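Local coordinates for protein putative glycosidase ph117-related (Bacteroides thetaiotaomicron, PDB 5A7V) that probably acts on mannosides as a glycoside hydrolase family 130 enzyme and binds mannose in a pocket, at residues L361-A366 with G371-N376; Q46-V51 with D116-K121; P187-A192 with F198-K203. All blocks are in the same frame, centred on the assembly; numbering follows the deposited sequence.

Contact 1 of 3, residues L361-A366 with G371-N376; sequences LYYGCA and GMAIYN
One face of the Tyr-363 ring is laid against the Gly-371 peptide: the glycine O stands 3.4 Å above the ring plane, displaced toward the rim, and its CA makes a CH-pi contact, 4.0 Å from the ring centroid and 18° off the normal. At the ring edge, close to its plane, comes the backbone N of Ala-373, with the CB of that alanine a little farther from CE1. The Tyr-362 ring approaches Met-372 obliquely, CE1 lying 3.5 Å from the methionine CB. These residues belong to the beta hairpin of strands 358-365 and 369-375, whose second strand closes one side of a three-stranded antiparallel sheet. Tyr-363 is paired with Gly-371 and Leu-361 with Ala-373 on one face; Tyr-362 and Met-372 form the non-hydrogen-bonded pair between them, their side chains running alongside each other on the opposite face. Tyr-363 swings its ring across the neighbouring strand because CG sits between its own N and carbonyl carbon (chi1 55°), and since Gly-371 has no side chain the ring lies on its peptide. The ring is further fixed by a hydrogen bond between its OH and Glu-337 OE2 and by edge-to-face packing with Phe-330, while the Tyr-362 hydroxyl is hydrogen-bonded to Gly-117 O. Four backbone hydrogen bonds join 361-363 to 371-373, two in the pair Leu-361 with Ala-373 and two in Tyr-363 with Gly-371. The Met-372 CA also leans on Leu-361 O at 3.1 Å, a CA-H...O contact. Near the turn, Cys-365 SG lies 3.6 Å from Gly-371 N, the same N that gives its hydrogen to Tyr-363 O at 2.9 Å.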
ATOM      1  N   LEU A 361       0.114   5.429  10.043  1.00  9.46           N
ATOM      2  CA  LEU A 361       0.280   5.258   8.595  1.00 10.03           C
ATOM      3  C   LEU A 361       1.708   4.881   8.286  1.00  9.83           C
ATOM      4  O   LEU A 361       2.631   5.553   8.802  1.00 11.25           O
ATOM      5  CB  LEU A 361      -0.066   6.597   7.934  1.00 10.44           C
ATOM      6  CG  LEU A 361      -0.022   6.642   6.404  1.00 10.90           C
ATOM      7  CD1 LEU A 361      -1.085   5.797   5.760  1.00 11.87           C
ATOM      8  CD2 LEU A 361      -0.152   8.086   5.976  1.00 11.53           C
ATOM      9  N   TYR A 362       1.898   3.869   7.451  1.00  8.32           N
ATOM     10  CA  TYR A 362       3.225   3.380   7.044  1.00  9.06           C
ATOM     11  C   TYR A 362       3.337   3.466   5.537  1.00  9.03           C
ATOM     12  O   TYR A 362       2.398   3.097   4.812  1.00  9.00           O
ATOM     13  CB  TYR A 362       3.472   1.927   7.549  1.00  9.10           C
ATOM     14  CG  TYR A 362       3.564   1.926   9.070  1.00  9.83           C
ATOM     15  CD1 TYR A 362       4.755   2.175   9.695  1.00 10.39           C
ATOM     16  CD2 TYR A 362       2.447   1.691   9.871  1.00 10.01           C
ATOM     17  CE1 TYR A 362       4.856   2.259  11.079  1.00 11.35           C
ATOM     18  CE2 TYR A 362       2.536   1.801  11.243  1.00 11.08           C
ATOM     19  CZ  TYR A 362       3.734   2.098  11.854  1.00 10.94           C
ATOM     20  OH  TYR A 362       3.785   2.246  13.225  1.00 13.60           O
ATOM     21  N   TYR A 363       4.470   3.997   5.068  1.00  8.43           N
ATOM     22  CA  TYR A 363       4.614   4.314   3.664  1.00  8.59           C
ATOM     23  C   TYR A 363       6.057   4.114   3.189  1.00  8.03           C
ATOM     24  O   TYR A 363       7.022   4.221   3.964  1.00  9.89           O
ATOM     25  CB  TYR A 363       4.120   5.745   3.366  1.00  8.89           C
ATOM     26  CG  TYR A 363       4.771   6.804   4.187  1.00  9.10           C
ATOM     27  CD1 TYR A 363       4.307   7.166   5.429  1.00  9.97           C
ATOM     28  CD2 TYR A 363       5.899   7.513   3.694  1.00  8.73           C
ATOM     29  CE1 TYR A 363       4.944   8.177   6.182  1.00  9.64           C
ATOM     30  CE2 TYR A 363       6.497   8.501   4.429  1.00  9.96           C
ATOM     31  CZ  TYR A 363       6.017   8.874   5.647  1.00  9.89           C
ATOM     32  OH  TYR A 363       6.587   9.878   6.394  1.00 11.27           O
ATOM     33  N   GLY A 364       6.190   3.831   1.892  1.00  7.94           N
ATOM     34  CA  GLY A 364       7.518   3.887   1.249  1.00  8.94           C
ATOM     35  C   GLY A 364       7.975   5.317   0.989  1.00  9.06           C
ATOM     36  O   GLY A 364       7.163   6.164   0.617  1.00  9.61           O
ATOM     37  N   CYS A 365       9.273   5.516   1.176  1.00  8.70           N
ATOM     38  CA  CYS A 365       9.907   6.821   0.923  1.00  9.41           C
ATOM     39  C   CYS A 365      10.820   6.684  -0.278  1.00  8.99           C
ATOM     40  O   CYS A 365      11.929   6.123  -0.152  1.00  9.85           O
ATOM     41  CB  CYS A 365      10.735   7.237   2.129  1.00 10.47           C
ATOM     42  SG  CYS A 365       9.784   7.447   3.678  1.00 11.72           S
ATOM     43  N   ALA A 366      10.349   7.175  -1.417  1.00  9.41           N
ATOM     44  CA  ALA A 366      11.131   7.191  -2.653  1.00  9.51           C
ATOM     45  C   ALA A 366      11.749   5.823  -3.002  1.00  9.42           C
ATOM     46  O   ALA A 366      12.842   5.758  -3.561  1.00  9.71           O
ATOM     47  CB  ALA A 366      12.177   8.303  -2.650  1.00 10.66           C
ATOM     48  N   GLY A 371       8.715   5.105   6.123  1.00  9.23           N
ATOM     49  CA  GLY A 371       8.339   6.193   7.003  1.00  9.97           C
ATOM     50  C   GLY A 371       7.014   5.898   7.676  1.00  9.06           C
ATOM     51  O   GLY A 371       6.232   5.034   7.224  1.00  9.86           O
ATOM     52  N   MET A 372       6.742   6.668   8.728  1.00  9.18           N
ATOM     53  CA  MET A 372       5.462   6.609   9.404  1.00 10.04           C
ATOM     54  C   MET A 372       4.946   8.000   9.753  1.00  9.54           C
ATOM     55  O   MET A 372       5.734   8.978   9.851  1.00 10.65           O
ATOM     56  CB  MET A 372       5.529   5.646  10.579  1.00 13.89           C
ATOM     57  CG  MET A 372       6.379   6.053  11.697  1.00 16.79           C
ATOM     58  SD  MET A 372       5.670   7.256  12.829  1.00 19.40           S
ATOM     59  CE  MET A 372       4.124   6.597  13.229  1.00 19.90           C
ATOM     60  N   ALA A 373       3.640   8.085   9.984  1.00  9.49           N
ATOM     61  CA  ALA A 373       3.017   9.329  10.471  1.00 10.15           C
ATOM     62  C   ALA A 373       1.718   8.964  11.225  1.00 10.03           C
ATOM     63  O   ALA A 373       1.172   7.856  11.005  1.00 11.97           O
ATOM     64  CB  ALA A 373       2.732  10.277   9.298  1.00 10.31           C
ATOM     65  N   ILE A 374       1.258   9.844  12.105  1.00  9.60           N
ATOM     66  CA  ILE A 374       0.124   9.545  13.007  1.00 10.32           C
ATOM     67  C   ILE A 374      -0.990  10.563  12.805  1.00  9.97           C
ATOM     68  O   ILE A 374      -0.755  11.782  12.893  1.00 11.26           O
ATOM     69  CB  ILE A 374       0.546   9.537  14.490  1.00 12.74           C
ATOM     70  CG1 ILE A 374       1.722   8.604  14.744  1.00 14.18           C
ATOM     71  CG2 ILE A 374      -0.662   9.165  15.378  1.00 14.06           C
ATOM     72  CD1 ILE A 374       2.297   8.685  16.147  1.00 16.39           C
ATOM     73  N   TYR A 375      -2.214  10.074  12.585  1.00  9.80           N
ATOM     74  CA  TYR A 375      -3.437  10.871  12.638  1.00 10.79           C
ATOM     75  C   TYR A 375      -4.098  10.563  13.977  1.00  9.43           C
ATOM     76  O   TYR A 375      -4.513   9.408  14.235  1.00 10.48           O
ATOM     77  CB  TYR A 375      -4.367  10.540  11.470  1.00 10.37           C
ATOM     78  CG  TYR A 375      -5.803  10.964  11.632  1.00  9.66           C
ATOM     79  CD1 TYR A 375      -6.142  12.242  12.058  1.00  9.77           C
ATOM     80  CD2 TYR A 375      -6.846  10.058  11.353  1.00 10.18           C
ATOM     81  CE1 TYR A 375      -7.475  12.611  12.190  1.00  9.50           C
ATOM     82  CE2 TYR A 375      -8.158  10.433  11.486  1.00 10.83           C
ATOM     83  CZ  TYR A 375      -8.497  11.671  11.924  1.00 10.23           C
ATOM     84  OH  TYR A 375      -9.810  12.006  12.007  1.00 11.86           O
ATOM     85  N   ASN A 376      -4.201  11.551  14.849  1.00  9.80           N
ATOM     86  CA  ASN A 376      -4.856  11.413  16.137  1.00 10.77           C
ATOM     87  C   ASN A 376      -6.234  12.089  16.043  1.00 10.78           C
ATOM     88  O   ASN A 376      -6.327  13.317  16.065  1.00 10.99           O
ATOM     89  CB  ASN A 376      -4.036  12.065  17.255  1.00 12.17           C
ATOM     90  CG  ASN A 376      -4.678  11.898  18.612  1.00 12.57           C
ATOM     91  OD1 ASN A 376      -5.809  11.400  18.712  1.00 13.94           O
ATOM     92  ND2 ASN A 376      -3.982  12.316  19.645  1.00 14.96           N
TER

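Contact 2 of 3, residues Q46-V51 with D116-K121; sequences QGANPV and DGIHFK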
ATOM      1  N   GLN A  46       8.643  13.878  15.295  1.00 20.30           N
ATOM      2  CA  GLN A  46       9.872  14.648  15.197  1.00 24.76           C
ATOM      3  C   GLN A  46      11.048  13.710  15.283  1.00 25.44           C
ATOM      4  O   GLN A  46      11.148  12.938  16.221  1.00 27.34           O
ATOM      5  CB  GLN A  46       9.934  15.679  16.336  1.00 31.86           C
ATOM      6  CG  GLN A  46       9.512  17.085  15.927  1.00 45.97           C
ATOM      7  CD  GLN A  46      10.679  17.898  15.410  1.00 56.74           C
ATOM      8  OE1 GLN A  46      11.626  18.179  16.157  1.00 69.11           O
ATOM      9  NE2 GLN A  46      10.628  18.280  14.130  1.00 71.57           N
ATOM     10  N   GLY A  47      11.880  13.735  14.245  1.00 31.22           N
ATOM     11  CA  GLY A  47      13.115  12.983  14.345  1.00 29.42           C
ATOM     12  C   GLY A  47      13.052  11.501  14.097  1.00 34.24           C
ATOM     13  O   GLY A  47      14.089  10.875  14.054  1.00 47.73           O
ATOM     14  N   ALA A  48      11.857  10.936  13.942  1.00 29.53           N
ATOM     15  CA  ALA A  48      11.666   9.483  13.894  1.00 31.18           C
ATOM     16  C   ALA A  48      12.071   8.908  12.536  1.00 21.08           C
ATOM     17  O   ALA A  48      12.727   7.870  12.427  1.00 24.04           O
ATOM     18  CB  ALA A  48      10.203   9.148  14.128  1.00 32.45           C
ATOM     19  N   ASN A  49      11.631   9.564  11.478  1.00 14.60           N
ATOM     20  CA  ASN A  49      11.772   8.959  10.173  1.00 12.72           C
ATOM     21  C   ASN A  49      13.161   9.117   9.595  1.00 12.83           C
ATOM     22  O   ASN A  49      13.804  10.159   9.853  1.00 14.80           O
ATOM     23  CB  ASN A  49      10.776   9.562   9.180  1.00 11.84           C
ATOM     24  CG  ASN A  49       9.331   9.054   9.387  1.00 12.28           C
ATOM     25  OD1 ASN A  49       9.097   7.924   9.803  1.00 12.53           O
ATOM     26  ND2 ASN A  49       8.389   9.857   9.033  1.00 13.95           N
ATOM     27  N   PRO A  50      13.593   8.175   8.757  1.00 13.83           N
ATOM     28  CA  PRO A  50      12.898   6.923   8.431  1.00 14.29           C
ATOM     29  C   PRO A  50      12.947   5.897   9.567  1.00 13.81           C
ATOM     30  O   PRO A  50      13.945   5.812  10.293  1.00 15.27           O
ATOM     31  CB  PRO A  50      13.680   6.392   7.239  1.00 16.33           C
ATOM     32  CG  PRO A  50      15.041   6.937   7.398  1.00 17.65           C
ATOM     33  CD  PRO A  50      14.872   8.296   8.030  1.00 16.66           C
ATOM     34  N   VAL A  51      11.874   5.128   9.715  1.00 12.58           N
ATOM     35  CA  VAL A  51      11.812   4.166  10.804  1.00 13.68           C
ATOM     36  C   VAL A  51      12.462   2.853  10.442  1.00 13.33           C
ATOM     37  O   VAL A  51      12.848   2.142  11.367  1.00 15.82           O
ATOM     38  CB  VAL A  51      10.392   3.982  11.365  1.00 15.31           C
ATOM     39  CG1 VAL A  51       9.895   5.255  12.029  1.00 18.16           C
ATOM     40  CG2 VAL A  51       9.427   3.486  10.310  1.00 17.60           C
ATOM     41  N   ASP A 116       5.285   1.212  20.147  1.00 17.31           N
ATOM     42  CA  ASP A 116       4.965   2.653  19.986  1.00 17.17           C
ATOM     43  C   ASP A 116       4.802   3.092  18.527  1.00 16.35           C
ATOM     44  O   ASP A 116       4.532   4.295  18.264  1.00 18.63           O
ATOM     45  CB  ASP A 116       5.993   3.528  20.706  1.00 16.97           C
ATOM     46  CG  ASP A 116       7.385   3.523  20.048  1.00 18.49           C
ATOM     47  OD1 ASP A 116       7.642   2.820  19.050  1.00 16.95           O
ATOM     48  OD2 ASP A 116       8.257   4.238  20.614  1.00 23.29           O
ATOM     49  N   GLY A 117       4.922   2.141  17.585  1.00 16.15           N
ATOM     50  CA  GLY A 117       4.805   2.462  16.161  1.00 15.95           C
ATOM     51  C   GLY A 117       5.995   3.156  15.515  1.00 16.23           C
ATOM     52  O   GLY A 117       5.964   3.400  14.307  1.00 16.02           O
ATOM     53  N   ILE A 118       7.036   3.423  16.342  1.00 18.28           N
ATOM     54  CA  ILE A 118       8.174   4.239  15.873  1.00 16.68           C
ATOM     55  C   ILE A 118       9.482   3.444  15.982  1.00 16.51           C
ATOM     56  O   ILE A 118      10.262   3.373  15.003  1.00 18.24           O
ATOM     57  CB  ILE A 118       8.281   5.485  16.769  1.00 18.29           C
ATOM     58  CG1 ILE A 118       7.096   6.423  16.455  1.00 23.04           C
ATOM     59  CG2 ILE A 118       9.545   6.265  16.353  1.00 18.92           C
ATOM     60  CD1 ILE A 118       6.751   7.418  17.566  1.00 28.66           C
ATOM     61  N   HIS A 119       9.704   2.820  17.140  1.00 16.70           N
ATOM     62  CA  HIS A 119      10.904   2.019  17.399  1.00 16.64           C
ATOM     63  C   HIS A 119      10.585   0.564  17.186  1.00 15.88           C
ATOM     64  O   HIS A 119       9.655   0.023  17.800  1.00 18.34           O
ATOM     65  CB  HIS A 119      11.397   2.267  18.825  1.00 18.90           C
ATOM     66  CG  HIS A 119      11.723   3.704  19.076  1.00 23.29           C
ATOM     67  ND1 HIS A 119      10.812   4.595  19.595  1.00 25.21           N
ATOM     68  CD2 HIS A 119      12.851   4.415  18.827  1.00 27.94           C
ATOM     69  CE1 HIS A 119      11.368   5.794  19.668  1.00 29.60           C
ATOM     70  NE2 HIS A 119      12.605   5.711  19.214  1.00 32.24           N
ATOM     71  N   PHE A 120      11.327  -0.066  16.308  1.00 16.54           N
ATOM     72  CA  PHE A 120      11.044  -1.439  15.888  1.00 15.42           C
ATOM     73  C   PHE A 120      12.134  -2.430  16.262  1.00 16.06           C
ATOM     74  O   PHE A 120      13.318  -2.090  16.234  1.00 19.76           O
ATOM     75  CB  PHE A 120      10.821  -1.512  14.364  1.00 14.93           C
ATOM     76  CG  PHE A 120       9.488  -0.987  13.913  1.00 14.05           C
ATOM     77  CD1 PHE A 120       9.286   0.352  13.725  1.00 18.08           C
ATOM     78  CD2 PHE A 120       8.435  -1.849  13.742  1.00 12.96           C
ATOM     79  CE1 PHE A 120       8.047   0.860  13.381  1.00 19.62           C
ATOM     80  CE2 PHE A 120       7.183  -1.376  13.358  1.00 13.81           C
ATOM     81  CZ  PHE A 120       6.982  -0.016  13.206  1.00 16.62           C
ATOM     82  N   LYS A 121      11.711  -3.670  16.535  1.00 16.53           N
ATOM     83  CA  LYS A 121      12.624  -4.812  16.673  1.00 17.02           C
ATOM     84  C   LYS A 121      12.464  -5.623  15.403  1.00 16.01           C
ATOM     85  O   LYS A 121      11.378  -6.140  15.141  1.00 16.05           O
ATOM     86  CB  LYS A 121      12.250  -5.678  17.878  1.00 19.47           C
ATOM     87  CG  LYS A 121      13.109  -6.934  18.053  1.00 28.41           C
ATOM     88  CD  LYS A 121      13.071  -7.513  19.483  1.00 41.92           C
ATOM     89  CE  LYS A 121      11.654  -7.766  20.001  1.00 53.70           C
ATOM     90  NZ  LYS A 121      10.843  -8.696  19.154  1.00 61.10           N
TER
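An Asx turn headed by Asp-116 presents Ile-118 to Ala-48 and Val-51, making a small apolar meeting of two loops at the protein surface with no hydrogen bond between them. Ile-118 touches Ala-48 through its CG2 methyl, 3.7 Å from the alanine CB. The same methyl backs onto one face of the His-119 imidazole, 3.8 Å above its plane and offset toward the rim, and is thus held between alanine and histidine. CG2 gets there because it lies anti to the backbone N of Ile-118, whereas the CG1 branch (chi1 -71°) turns beside that N. Val-51 divides its two methyls: CG1 leans on the main chain, 3.5 Å from Ile-118 O, and CG2 comes obliquely to the Phe-120 ring, 4.3 Å from CE1. The turn itself is gripped by the Asp-116 carboxylate. Its OD1 takes two main-chain hydrogens: that of His-119 N, 2.8 Å away, on the syn lone pair, and that of Ile-118 N from above the carboxylate plane. OD2 accepts from His-119 ND1 at 2.8 Å through its own syn lone pair, with the oxygen almost in the imidazole plane. Both carboxylate oxygens are therefore engaged, which fixes the histidine rotation and with it the surface against which Ile-118 packs. On the other loop, a cis peptide before Pro-50 bends the chain between Ala-48 and Val-51. Around the contact, Val-51 and Ile-118 both reach Met-372 on strand 369-375, Phe-120 packs on strands 107-114 and 358-365, and Asn-49 and Pro-50 lie against Phe-336 of helix 335-338, so the two loops lie between the sheet of strand 107-114 and that of strands 358-365 and 369-375.

Contact 3 of 3, residues P187-A192 with F198-K203; sequences PAFAKA and FNLGCK. With MAN (alpha-D-mannopyranose), chain D; BMA (beta-D-mannopyranose), chain C.
Apolar contacts join Phe-198 to Pro-187 and Ala-190. The Ala-190 CB sits at the edge of the Phe-198 ring, near its plane and 3.6 Å from CD2, while Pro-187 crosses it obliquely, its CG lying 4.1 Å from CE2. Phe-198 extends back over the other segment with CG anti to its own N (chi1 -175°). Deeper in, Phe-189 meets Leu-200, CD2 to CD2 at 4.4 Å, and its ring also packs on Trp-229. A sulfur-aromatic contact completes this side: Cys-202 SG stands at the edge of the Phe-189 ring, 5.1 Å from the centroid and 3.9 Å from CD2. The sulfur projects toward the ring with chi1 of 57°, SG lying between the backbone N and the carbonyl carbon. Pro-187 to Ala-190 is a type I beta turn, closed by a hydrogen bond from Ala-190 N to Pro-187 O, at the end of strand 183-187. The chain then passes through helix 192-195 and returns along 198-203 to strand 205-212, so the junction lies on the link from one beta sheet to the next in what is probably the five-bladed propeller known for this family. Hydrogen bonds to other parts of the chain anchor the returning segment, Arg-170 binding both Phe-198 O and Asn-199 OD1. Hydrogen bonding to sugar belongs to Lys-203, whose long chain, bent at chi3, points away from the aromatic cluster. The alpha and beta anomers of mannose are alternative occupants of one site, and whichever is bound also has a hydrogen bond to Arg-93; Lys-203 NZ donates to O6 of either one at 2.9 Å, and only weakly to the ring O5.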
ATOM      1  N   PRO A 187      -2.231 -16.043  -7.974  1.00 10.25           N
ATOM      2  CA  PRO A 187      -2.905 -14.836  -8.473  1.00 10.89           C
ATOM      3  C   PRO A 187      -4.355 -14.716  -8.019  1.00 10.36           C
ATOM      4  O   PRO A 187      -5.147 -15.690  -8.110  1.00 11.45           O
ATOM      5  CB  PRO A 187      -2.751 -14.968  -9.993  1.00 11.82           C
ATOM      6  CG  PRO A 187      -1.490 -15.768 -10.178  1.00 11.79           C
ATOM      7  CD  PRO A 187      -1.510 -16.776  -9.044  1.00 11.69           C
ATOM      8  N   ALA A 188      -4.733 -13.537  -7.573  1.00 10.12           N
ATOM      9  CA  ALA A 188      -6.099 -13.251  -7.148  1.00 10.14           C
ATOM     10  C   ALA A 188      -7.107 -13.519  -8.241  1.00  9.63           C
ATOM     11  O   ALA A 188      -8.240 -13.940  -7.931  1.00 11.26           O
ATOM     12  CB  ALA A 188      -6.193 -11.788  -6.730  1.00 10.90           C
ATOM     13  N   PHE A 189      -6.711 -13.309  -9.494  1.00 10.73           N
ATOM     14  CA  PHE A 189      -7.637 -13.403 -10.628  1.00 11.40           C
ATOM     15  C   PHE A 189      -7.349 -14.630 -11.505  1.00 12.17           C
ATOM     16  O   PHE A 189      -7.740 -14.693 -12.676  1.00 14.94           O
ATOM     17  CB  PHE A 189      -7.616 -12.125 -11.451  1.00 11.83           C
ATOM     18  CG  PHE A 189      -7.792 -10.887 -10.628  1.00 11.38           C
ATOM     19  CD1 PHE A 189      -8.781 -10.783  -9.679  1.00 12.48           C
ATOM     20  CD2 PHE A 189      -6.920  -9.801 -10.785  1.00 11.87           C
ATOM     21  CE1 PHE A 189      -8.920  -9.638  -8.890  1.00 12.49           C
ATOM     22  CE2 PHE A 189      -7.078  -8.667 -10.028  1.00 12.25           C
ATOM     23  CZ  PHE A 189      -8.081  -8.558  -9.094  1.00 11.93           C
ATOM     24  N   ALA A 190      -6.693 -15.648 -10.921  1.00 12.41           N
ATOM     25  CA  ALA A 190      -6.413 -16.868 -11.697  1.00 13.28           C
ATOM     26  C   ALA A 190      -7.653 -17.596 -12.226  1.00 13.26           C
ATOM     27  O   ALA A 190      -7.670 -18.082 -13.344  1.00 17.20           O
ATOM     28  CB  ALA A 190      -5.604 -17.852 -10.864  1.00 13.46           C
ATOM     29  N   LYS A 191      -8.662 -17.693 -11.375  1.00 13.84           N
ATOM     30  CA  LYS A 191      -9.788 -18.608 -11.646  1.00 16.33           C
ATOM     31  C   LYS A 191     -10.971 -17.951 -12.382  1.00 15.54           C
ATOM     32  O   LYS A 191     -11.648 -18.617 -13.180  1.00 18.38           O
ATOM     33  CB  LYS A 191     -10.287 -19.144 -10.295  1.00 19.92           C
ATOM     34  CG  LYS A 191     -11.365 -20.208 -10.302  1.00 27.08           C
ATOM     35  CD  LYS A 191     -11.593 -20.780  -8.894  1.00 37.02           C
ATOM     36  CE  LYS A 191     -12.659 -20.045  -8.088  1.00 38.54           C
ATOM     37  NZ  LYS A 191     -13.487 -21.040  -7.346  1.00 50.64           N
ATOM     38  N   ALA A 192     -11.256 -16.686 -12.053  1.00 14.61           N
ATOM     39  CA  ALA A 192     -12.484 -16.052 -12.530  1.00 15.60           C
ATOM     40  C   ALA A 192     -12.588 -16.037 -14.062  1.00 15.44           C
ATOM     41  O   ALA A 192     -11.597 -15.947 -14.776  1.00 16.47           O
ATOM     42  CB  ALA A 192     -12.551 -14.610 -11.997  1.00 16.42           C
ATOM     43  N   PHE A 198      -5.724 -14.451 -15.812  1.00 14.62           N
ATOM     44  CA  PHE A 198      -4.526 -15.057 -15.226  1.00 14.21           C
ATOM     45  C   PHE A 198      -3.262 -14.287 -15.628  1.00 14.22           C
ATOM     46  O   PHE A 198      -2.385 -14.094 -14.805  1.00 15.27           O
ATOM     47  CB  PHE A 198      -4.403 -16.544 -15.602  1.00 15.85           C
ATOM     48  CG  PHE A 198      -3.252 -17.235 -14.927  1.00 17.02           C
ATOM     49  CD1 PHE A 198      -1.984 -17.198 -15.463  1.00 19.26           C
ATOM     50  CD2 PHE A 198      -3.444 -17.926 -13.734  1.00 18.31           C
ATOM     51  CE1 PHE A 198      -0.926 -17.808 -14.828  1.00 21.68           C
ATOM     52  CE2 PHE A 198      -2.393 -18.539 -13.103  1.00 19.69           C
ATOM     53  CZ  PHE A 198      -1.141 -18.491 -13.650  1.00 21.03           C
ATOM     54  N   ASN A 199      -3.179 -13.896 -16.905  1.00 14.68           N
ATOM     55  CA  ASN A 199      -2.018 -13.186 -17.436  1.00 14.76           C
ATOM     56  C   ASN A 199      -2.135 -11.676 -17.384  1.00 14.11           C
ATOM     57  O   ASN A 199      -1.315 -10.981 -18.012  1.00 15.61           O
ATOM     58  CB  ASN A 199      -1.689 -13.638 -18.865  1.00 17.33           C
ATOM     59  CG  ASN A 199      -1.336 -15.082 -18.939  1.00 18.32           C
ATOM     60  OD1 ASN A 199      -0.635 -15.622 -18.050  1.00 18.75           O
ATOM     61  ND2 ASN A 199      -1.779 -15.730 -20.018  1.00 20.61           N
ATOM     62  N   LEU A 200      -3.109 -11.149 -16.636  1.00 13.38           N
ATOM     63  CA  LEU A 200      -3.243  -9.693 -16.475  1.00 13.88           C
ATOM     64  C   LEU A 200      -2.129  -9.139 -15.614  1.00 12.46           C
ATOM     65  O   LEU A 200      -1.852  -9.640 -14.505  1.00 12.87           O
ATOM     66  CB  LEU A 200      -4.582  -9.372 -15.814  1.00 14.41           C
ATOM     67  CG  LEU A 200      -4.869  -7.907 -15.480  1.00 13.48           C
ATOM     68  CD1 LEU A 200      -5.078  -7.126 -16.751  1.00 15.30           C
ATOM     69  CD2 LEU A 200      -6.063  -7.813 -14.562  1.00 14.69           C
ATOM     70  N   GLY A 201      -1.452  -8.098 -16.118  1.00 12.26           N
ATOM     71  CA  GLY A 201      -0.505  -7.358 -15.287  1.00 12.34           C
ATOM     72  C   GLY A 201      -1.303  -6.487 -14.328  1.00 11.46           C
ATOM     73  O   GLY A 201      -2.118  -5.633 -14.719  1.00 13.01           O
ATOM     74  N   CYS A 202      -1.121  -6.731 -13.055  1.00 11.30           N
ATOM     75  CA  CYS A 202      -1.888  -6.079 -12.014  1.00 10.44           C
ATOM     76  C   CYS A 202      -1.150  -6.084 -10.680  1.00 10.22           C
ATOM     77  O   CYS A 202      -0.220  -6.874 -10.481  1.00 11.17           O
ATOM     78  CB  CYS A 202      -3.290  -6.701 -11.906  1.00 10.70           C
ATOM     79  SG  CYS A 202      -3.340  -8.475 -11.592  1.00 11.97           S
ATOM     80  N   LYS A 203      -1.631  -5.248  -9.756  1.00 10.13           N
ATOM     81  CA  LYS A 203      -1.017  -5.056  -8.441  1.00 10.55           C
ATOM     82  C   LYS A 203      -1.893  -4.154  -7.595  1.00  9.59           C
ATOM     83  O   LYS A 203      -2.866  -3.596  -8.110  1.00 11.32           O
ATOM     84  CB  LYS A 203       0.423  -4.508  -8.552  1.00 10.36           C
ATOM     85  CG  LYS A 203       0.539  -3.182  -9.338  1.00 11.42           C
ATOM     86  CD  LYS A 203       1.972  -2.607  -9.322  1.00 11.96           C
ATOM     87  CE  LYS A 203       2.947  -3.501 -10.022  1.00 12.30           C
ATOM     88  NZ  LYS A 203       4.342  -2.992  -9.980  1.00 13.58           N
TER
HETATM   89  C1  MAN D1485       7.603  -1.480 -11.405  0.50 13.00           C
HETATM   90  C2  MAN D1485       7.527  -0.921 -10.049  0.50 12.93           C
HETATM   91  C3  MAN D1485       8.548  -1.713  -9.263  0.50 11.57           C
HETATM   92  C4  MAN D1485       8.381  -3.225  -9.353  0.50 11.20           C
HETATM   93  C5  MAN D1485       8.181  -3.677 -10.789  0.50 11.48           C
HETATM   94  C6  MAN D1485       7.542  -5.045 -10.889  0.50 11.66           C
HETATM   95  O1  MAN D1485       8.715  -1.171 -12.155  0.50 15.37           O
HETATM   96  O2  MAN D1485       6.269  -1.140  -9.421  0.50 14.58           O
HETATM   97  O3  MAN D1485       8.548  -1.391  -7.865  0.50 11.58           O
HETATM   98  O4  MAN D1485       9.555  -3.876  -8.834  0.50 10.62           O
HETATM   99  O5  MAN D1485       7.315  -2.814 -11.499  0.50 12.00           O
HETATM  100  O6  MAN D1485       6.266  -5.115 -10.243  0.50 12.61           O
HETATM  101  C1  BMA C1385       7.639  -1.318 -11.339  0.50 12.75           C
HETATM  102  C2  BMA C1385       7.826  -0.931  -9.868  0.50 12.31           C
HETATM  103  C3  BMA C1385       8.815  -1.882  -9.233  0.50 10.32           C
HETATM  104  C4  BMA C1385       8.375  -3.317  -9.451  0.50 10.24           C
HETATM  105  C5  BMA C1385       7.981  -3.576 -10.910  0.50 11.08           C
HETATM  106  C6  BMA C1385       7.382  -4.953 -11.123  0.50 11.19           C
HETATM  107  O1  BMA C1385       6.779  -0.483 -12.096  0.50 16.46           O
HETATM  108  O2  BMA C1385       6.586  -1.045  -9.157  0.50 12.70           O
HETATM  109  O3  BMA C1385       9.031  -1.612  -7.796  0.50  9.54           O
HETATM  110  O4  BMA C1385       9.478  -4.159  -9.078  0.50 11.18           O
HETATM  111  O5  BMA C1385       7.030  -2.611 -11.417  0.50 10.47           O
HETATM  112  O6  BMA C1385       6.215  -5.182 -10.328  0.50 12.18           O

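In the fold
Contact 1 is buried, contact 2 lies at the surface, and contact 3 is partly buried. The first two adjoin, their centres about 10 Å apart: Asn-49 OD1 accepts from Met-372 N, linking a loop of contact 2 to the outer strand of contact 1. Contact 3 is on the opposite side of the chain's centre, about 29 Å and 36 Å centre to centre from contacts 1 and 2. The chemistry follows position. Paired strands give contact 1 regular backbone bonds and a ring on a glycine; the loops of contact 2 meet by van der Waals packing with no hydrogen bond across; contact 3 joins loops through aromatic and sulfur packing and is the one that holds a sugar-binding residue, Lys-203.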